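Local coordinates for putative periplasmic protein (Wolinella succinogenes, PDB 3KN3) that probably serves as a periplasmic solute-binding protein, perhaps in tungstate uptake, and can bind glutathione, at residues I89-P92 / S93-Q96; E132-K135 / E136-K140. One frame throughout, in Å; residues are numbered along the deposited sequence.

In the fold
Contact 1 (89-92 with 93-96) comes first along the chain and contact 2 (132-135 with 136-140) follows; their centres lie about 22 Å apart and their nearest atoms about 10 Å, so they do not touch. Both belong to the part of the periplasmic binding protein fold built on the five-stranded mixed sheet. Contact 1 is the turn from strand 86-90 into helix 93-98, away from the glutathione-binding residues. Contact 2 is the C-terminal end of helix 125-138, which connects strands 117-119 and 148-150 of that sheet. G125 and T126, at the other end of this helix, can bind glutathione, so contact 2 closes an element whose start belongs to the ligand site.

Contact 1 (I89-P92 / S93-Q96); sequences IGNP and SFKQ
With chi1 at 73°, N91 folds its carboxamide back between its own backbone N and carbonyl carbon, while S93 turns OG to the side of its own N (chi1 -50°); the two rotations bring the hydroxyl and the amide oxygen together. S93 OG donates to N91 OD1 over a short 2.5 Å, approaching tilted slightly from the carbonyl plane. The same OD1 also accepts a weak, bent bond from S93 N at 3.0 Å, so one oxygen takes both the main-chain and the side-chain donor of S93. This is an Asx turn with P92 at its second position, and it caps the start of helix 93-98 just after strand 86-90 ends. The main chain reinforces it: F94 N donates to N91 O (3.0 Å), and K95 N to P92 O (3.1 Å). A leucine in place of N91 would probably leave S93 N and OG without their shared acceptor and the helix start without its side-chain cap. The F94 ring turns back beside the turn, its edge toward N91 O, which lies 3.6 Å from CD1. CE1 of the same ring meets N91 ND2 at 4.0 Å, the amide and ring planes being 43° apart. Beyond the turn, F94 rests on L168 and V192 of the adjoining strands.

Contact 2 (E132-K135 / E136-K140); sequences EVWK and EALGK
W134 and L138, one helical turn apart, leave the helix in the same direction and pack flank against flank. L138 CD1 comes within 3.7 Å of W134 CE3, approaching obliquely, while L138 CG sits in the plane of the indole at its edge. Each side chain carries CG beside its own backbone N (chi1 -77° for W134, -57° for L138), which makes them run alongside one another. On another flank of the same turn, E132 and E136 bring two carboxylates together: the OE2 atoms are 3.7 Å apart with the carboxylate planes crossed at a steep angle, and E132 OE2 also rests 3.5 Å from E136 CG. Two like charges this near would probably disfavour each other; the other oxygen of E136, OE1, has a weak hydrogen bond to T198 OG1.

The main chain beneath fixes these spacings. E136 N donates to E132 O at 3.0 Å and L138 N to W134 O at 2.7 Å, both nearly straight alpha-helical bonds. A137 N divides itself between V133 O and, more weakly, W134 O, so the tryptophan carbonyl accepts twice. The last turn is closed by a weak bond from G139 N to K135 O. G139 then leaves the helix with a positive phi of 78°; at these backbone angles a beta carbon would collide with the carbonyl oxygen of L138, which accounts for a glycine here.

Helix 125-138 is the crossover of a beta-alpha-beta unit, and W134 meets the strands that this helix connects, F117 and Y148 edge-to-face. V133 packs on V103 and F107 of helix 103-113, where K108 NZ bonds to A137 O and E111 forms a salt bridge with K140 NZ.

Contact 1 (I89-P92 / S93-Q96)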
ATOM      1  N   ILE A  89      -4.718  13.118  -7.143  1.00 33.43           N
ATOM      2  CA  ILE A  89      -4.482  13.618  -8.495  1.00 32.21           C
ATOM      3  C   ILE A  89      -5.729  14.265  -9.089  1.00 30.15           C
ATOM      4  O   ILE A  89      -6.847  14.026  -8.632  1.00 31.40           O
ATOM      5  CB  ILE A  89      -3.985  12.511  -9.443  1.00 31.87           C
ATOM      6  CG1 ILE A  89      -5.092  11.497  -9.726  1.00 34.16           C
ATOM      7  CG2 ILE A  89      -2.761  11.821  -8.856  1.00 33.27           C
ATOM      8  CD1 ILE A  89      -4.695  10.427 -10.738  1.00 30.64           C
ATOM      9  N   GLY A  90      -5.508  15.104 -10.094  1.00 24.65           N
ATOM     10  CA  GLY A  90      -6.548  15.858 -10.755  1.00 27.26           C
ATOM     11  C   GLY A  90      -5.890  16.697 -11.834  1.00 33.78           C
ATOM     12  O   GLY A  90      -4.669  16.689 -11.957  1.00 37.78           O
ATOM     13  N   ASN A  91      -6.669  17.427 -12.622  1.00 33.13           N
ATOM     14  CA  ASN A  91      -6.049  18.138 -13.726  1.00 43.70           C
ATOM     15  C   ASN A  91      -5.236  19.312 -13.190  1.00 49.10           C
ATOM     16  O   ASN A  91      -5.352  19.651 -12.014  1.00 48.96           O
ATOM     17  CB  ASN A  91      -7.052  18.505 -14.839  1.00 48.18           C
ATOM     18  CG  ASN A  91      -7.982  19.618 -14.450  1.00 54.36           C
ATOM     19  OD1 ASN A  91      -7.538  20.706 -14.097  1.00 54.23           O
ATOM     20  ND2 ASN A  91      -9.290  19.362 -14.535  1.00 55.87           N
ATOM     21  N   PRO A  92      -4.370  19.896 -14.032  1.00 53.31           N
ATOM     22  CA  PRO A  92      -3.432  20.917 -13.546  1.00 51.79           C
ATOM     23  C   PRO A  92      -4.102  22.085 -12.817  1.00 51.14           C
ATOM     24  O   PRO A  92      -3.502  22.627 -11.882  1.00 50.66           O
ATOM     25  CB  PRO A  92      -2.743  21.387 -14.825  1.00 55.76           C
ATOM     26  CG  PRO A  92      -2.805  20.189 -15.738  1.00 57.31           C
ATOM     27  CD  PRO A  92      -4.142  19.557 -15.449  1.00 53.44           C
ATOM     28  N   SER A  93      -5.318  22.455 -13.216  1.00 49.57           N
ATOM     29  CA  SER A  93      -6.086  23.464 -12.478  1.00 51.87           C
ATOM     30  C   SER A  93      -5.877  23.349 -10.976  1.00 54.79           C
ATOM     31  O   SER A  93      -5.590  24.333 -10.296  1.00 62.05           O
ATOM     32  CB  SER A  93      -7.582  23.312 -12.744  1.00 56.12           C
ATOM     33  OG  SER A  93      -7.872  23.227 -14.123  1.00 57.02           O
ATOM     34  N   PHE A  94      -6.004  22.132 -10.467  1.00 46.39           N
ATOM     35  CA  PHE A  94      -6.102  21.908  -9.031  1.00 41.54           C
ATOM     36  C   PHE A  94      -4.839  22.102  -8.187  1.00 40.87           C
ATOM     37  O   PHE A  94      -4.945  22.289  -6.972  1.00 34.34           O
ATOM     38  CB  PHE A  94      -6.671  20.514  -8.756  1.00 41.64           C
ATOM     39  CG  PHE A  94      -8.118  20.377  -9.091  1.00 36.21           C
ATOM     40  CD1 PHE A  94      -8.516  19.763 -10.271  1.00 35.89           C
ATOM     41  CD2 PHE A  94      -9.084  20.864  -8.228  1.00 32.05           C
ATOM     42  CE1 PHE A  94      -9.862  19.631 -10.586  1.00 34.76           C
ATOM     43  CE2 PHE A  94     -10.425  20.742  -8.527  1.00 30.39           C
ATOM     44  CZ  PHE A  94     -10.820  20.121  -9.716  1.00 32.70           C
ATOM     45  N   LYS A  95      -3.654  22.045  -8.792  1.00 46.78           N
ATOM     46  CA  LYS A  95      -2.437  22.035  -7.973  1.00 55.72           C
ATOM     47  C   LYS A  95      -2.288  23.282  -7.107  1.00 54.08           C
ATOM     48  O   LYS A  95      -2.115  23.173  -5.887  1.00 60.11           O
ATOM     49  CB  LYS A  95      -1.173  21.764  -8.790  1.00 63.40           C
ATOM     50  CG  LYS A  95      -1.021  22.605 -10.024  1.00 73.26           C
ATOM     51  CD  LYS A  95       0.327  22.318 -10.677  1.00 83.42           C
ATOM     52  CE  LYS A  95       0.290  21.088 -11.573  1.00 89.87           C
ATOM     53  NZ  LYS A  95       1.649  20.757 -12.106  1.00 90.89           N
ATOM     54  N   GLN A  96      -2.375  24.456  -7.729  1.00 43.12           N
ATOM     55  CA  GLN A  96      -2.389  25.717  -6.990  1.00 42.21           C
ATOM     56  C   GLN A  96      -3.404  25.715  -5.855  1.00 39.10           C
ATOM     57  O   GLN A  96      -3.126  26.198  -4.764  1.00 47.91           O
ATOM     58  CB  GLN A  96      -2.664  26.895  -7.927  1.00 44.75           C
ATOM     59  CG  GLN A  96      -1.469  27.282  -8.746  1.00 49.15           C
ATOM     60  CD  GLN A  96      -0.206  27.281  -7.915  1.00 57.97           C
ATOM     61  OE1 GLN A  96       0.693  26.470  -8.139  1.00 60.61           O
ATOM     62  NE2 GLN A  96      -0.143  28.168  -6.925  1.00 60.38           N
TER

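Contact 2 (E132-K135 / E136-K140)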
ATOM      1  N   GLU A 132     -10.478   5.428   4.905  1.00 38.04           N
ATOM      2  CA  GLU A 132      -9.785   5.805   6.129  1.00 35.28           C
ATOM      3  C   GLU A 132      -9.380   7.279   6.105  1.00 35.40           C
ATOM      4  O   GLU A 132      -9.514   7.990   7.100  1.00 35.60           O
ATOM      5  CB  GLU A 132      -8.561   4.920   6.350  1.00 47.48           C
ATOM      6  CG  GLU A 132      -8.587   4.128   7.655  1.00 68.40           C
ATOM      7  CD  GLU A 132      -8.387   4.994   8.908  1.00 84.51           C
ATOM      8  OE1 GLU A 132      -7.631   4.559   9.807  1.00 91.68           O
ATOM      9  OE2 GLU A 132      -8.980   6.094   9.003  1.00 84.02           O
ATOM     10  N   VAL A 133      -8.890   7.745   4.963  1.00 28.48           N
ATOM     11  CA  VAL A 133      -8.473   9.137   4.864  1.00 26.25           C
ATOM     12  C   VAL A 133      -9.621  10.145   5.094  1.00 34.59           C
ATOM     13  O   VAL A 133      -9.413  11.153   5.786  1.00 32.38           O
ATOM     14  CB  VAL A 133      -7.755   9.404   3.535  1.00 30.52           C
ATOM     15  CG1 VAL A 133      -7.351  10.870   3.428  1.00 33.36           C
ATOM     16  CG2 VAL A 133      -6.533   8.478   3.399  1.00 25.75           C
ATOM     17  N   TRP A 134     -10.807   9.878   4.519  1.00 33.30           N
ATOM     18  CA  TRP A 134     -11.989  10.740   4.710  1.00 29.34           C
ATOM     19  C   TRP A 134     -12.426  10.743   6.167  1.00 26.22           C
ATOM     20  O   TRP A 134     -12.801  11.766   6.713  1.00 29.05           O
ATOM     21  CB  TRP A 134     -13.186  10.307   3.827  1.00 24.07           C
ATOM     22  CG  TRP A 134     -13.044  10.722   2.408  1.00 28.02           C
ATOM     23  CD1 TRP A 134     -12.726   9.926   1.348  1.00 28.60           C
ATOM     24  CD2 TRP A 134     -13.176  12.050   1.885  1.00 29.64           C
ATOM     25  NE1 TRP A 134     -12.648  10.673   0.200  1.00 27.70           N
ATOM     26  CE2 TRP A 134     -12.924  11.980   0.501  1.00 26.89           C
ATOM     27  CE3 TRP A 134     -13.490  13.286   2.450  1.00 25.39           C
ATOM     28  CZ2 TRP A 134     -12.974  13.097  -0.319  1.00 23.95           C
ATOM     29  CZ3 TRP A 134     -13.539  14.390   1.638  1.00 29.17           C
ATOM     30  CH2 TRP A 134     -13.281  14.293   0.268  1.00 27.69           C
ATOM     31  N   LYS A 135     -12.392   9.570   6.774  1.00 27.84           N
ATOM     32  CA  LYS A 135     -12.727   9.412   8.179  1.00 38.21           C
ATOM     33  C   LYS A 135     -11.823  10.282   9.059  1.00 38.49           C
ATOM     34  O   LYS A 135     -12.309  11.013   9.918  1.00 34.24           O
ATOM     35  CB  LYS A 135     -12.588   7.940   8.559  1.00 44.99           C
ATOM     36  CG  LYS A 135     -13.412   7.500   9.733  1.00 51.86           C
ATOM     37  CD  LYS A 135     -13.902   6.083   9.485  1.00 65.09           C
ATOM     38  CE  LYS A 135     -12.786   5.189   8.934  1.00 71.16           C
ATOM     39  NZ  LYS A 135     -13.290   3.829   8.552  1.00 74.47           N
ATOM     40  N   GLU A 136     -10.511  10.209   8.822  1.00 39.80           N
ATOM     41  CA  GLU A 136      -9.548  11.033   9.552  1.00 44.10           C
ATOM     42  C   GLU A 136      -9.767  12.519   9.284  1.00 46.20           C
ATOM     43  O   GLU A 136      -9.590  13.350  10.171  1.00 49.03           O
ATOM     44  CB  GLU A 136      -8.107  10.661   9.189  1.00 49.30           C
ATOM     45  CG  GLU A 136      -7.652   9.274   9.638  1.00 64.47           C
ATOM     46  CD  GLU A 136      -6.156   9.029   9.393  1.00 76.67           C
ATOM     47  OE1 GLU A 136      -5.352   9.974   9.581  1.00 78.91           O
ATOM     48  OE2 GLU A 136      -5.782   7.889   9.019  1.00 78.08           O
ATOM     49  N   ALA A 137     -10.166  12.850   8.061  1.00 42.36           N
ATOM     50  CA  ALA A 137     -10.248  14.244   7.654  1.00 41.78           C
ATOM     51  C   ALA A 137     -11.550  14.914   8.071  1.00 40.92           C
ATOM     52  O   ALA A 137     -11.543  16.058   8.529  1.00 37.81           O
ATOM     53  CB  ALA A 137     -10.045  14.370   6.138  1.00 42.67           C
ATOM     54  N   LEU A 138     -12.669  14.215   7.903  1.00 35.91           N
ATOM     55  CA  LEU A 138     -13.966  14.818   8.201  1.00 35.42           C
ATOM     56  C   LEU A 138     -14.640  14.173   9.396  1.00 29.07           C
ATOM     57  O   LEU A 138     -15.637  14.684   9.893  1.00 31.50           O
ATOM     58  CB  LEU A 138     -14.916  14.725   6.996  1.00 37.29           C
ATOM     59  CG  LEU A 138     -14.499  15.313   5.653  1.00 38.03           C
ATOM     60  CD1 LEU A 138     -15.666  15.247   4.682  1.00 37.17           C
ATOM     61  CD2 LEU A 138     -14.013  16.737   5.810  1.00 31.44           C
ATOM     62  N   GLY A 139     -14.123  13.030   9.831  1.00 25.85           N
ATOM     63  CA  GLY A 139     -14.822  12.223  10.816  1.00 34.12           C
ATOM     64  C   GLY A 139     -15.967  11.401  10.231  1.00 43.35           C
ATOM     65  O   GLY A 139     -16.709  10.747  10.961  1.00 42.31           O
ATOM     66  N   LYS A 140     -16.110  11.430   8.908  1.00 42.43           N
ATOM     67  CA  LYS A 140     -17.137  10.646   8.224  1.00 36.44           C
ATOM     68  C   LYS A 140     -16.783  10.435   6.753  1.00 36.90           C
ATOM     69  O   LYS A 140     -16.067  11.236   6.149  1.00 37.51           O
ATOM     70  CB  LYS A 140     -18.492  11.331   8.315  1.00 33.57           C
ATOM     71  CG  LYS A 140     -18.515  12.681   7.638  1.00 43.93           C
ATOM     72  CD  LYS A 140     -19.925  13.110   7.321  1.00 60.47           C
ATOM     73  CE  LYS A 140     -19.940  14.425   6.551  1.00 71.86           C
ATOM     74  NZ  LYS A 140     -19.171  14.333   5.277  1.00 76.93           N
TER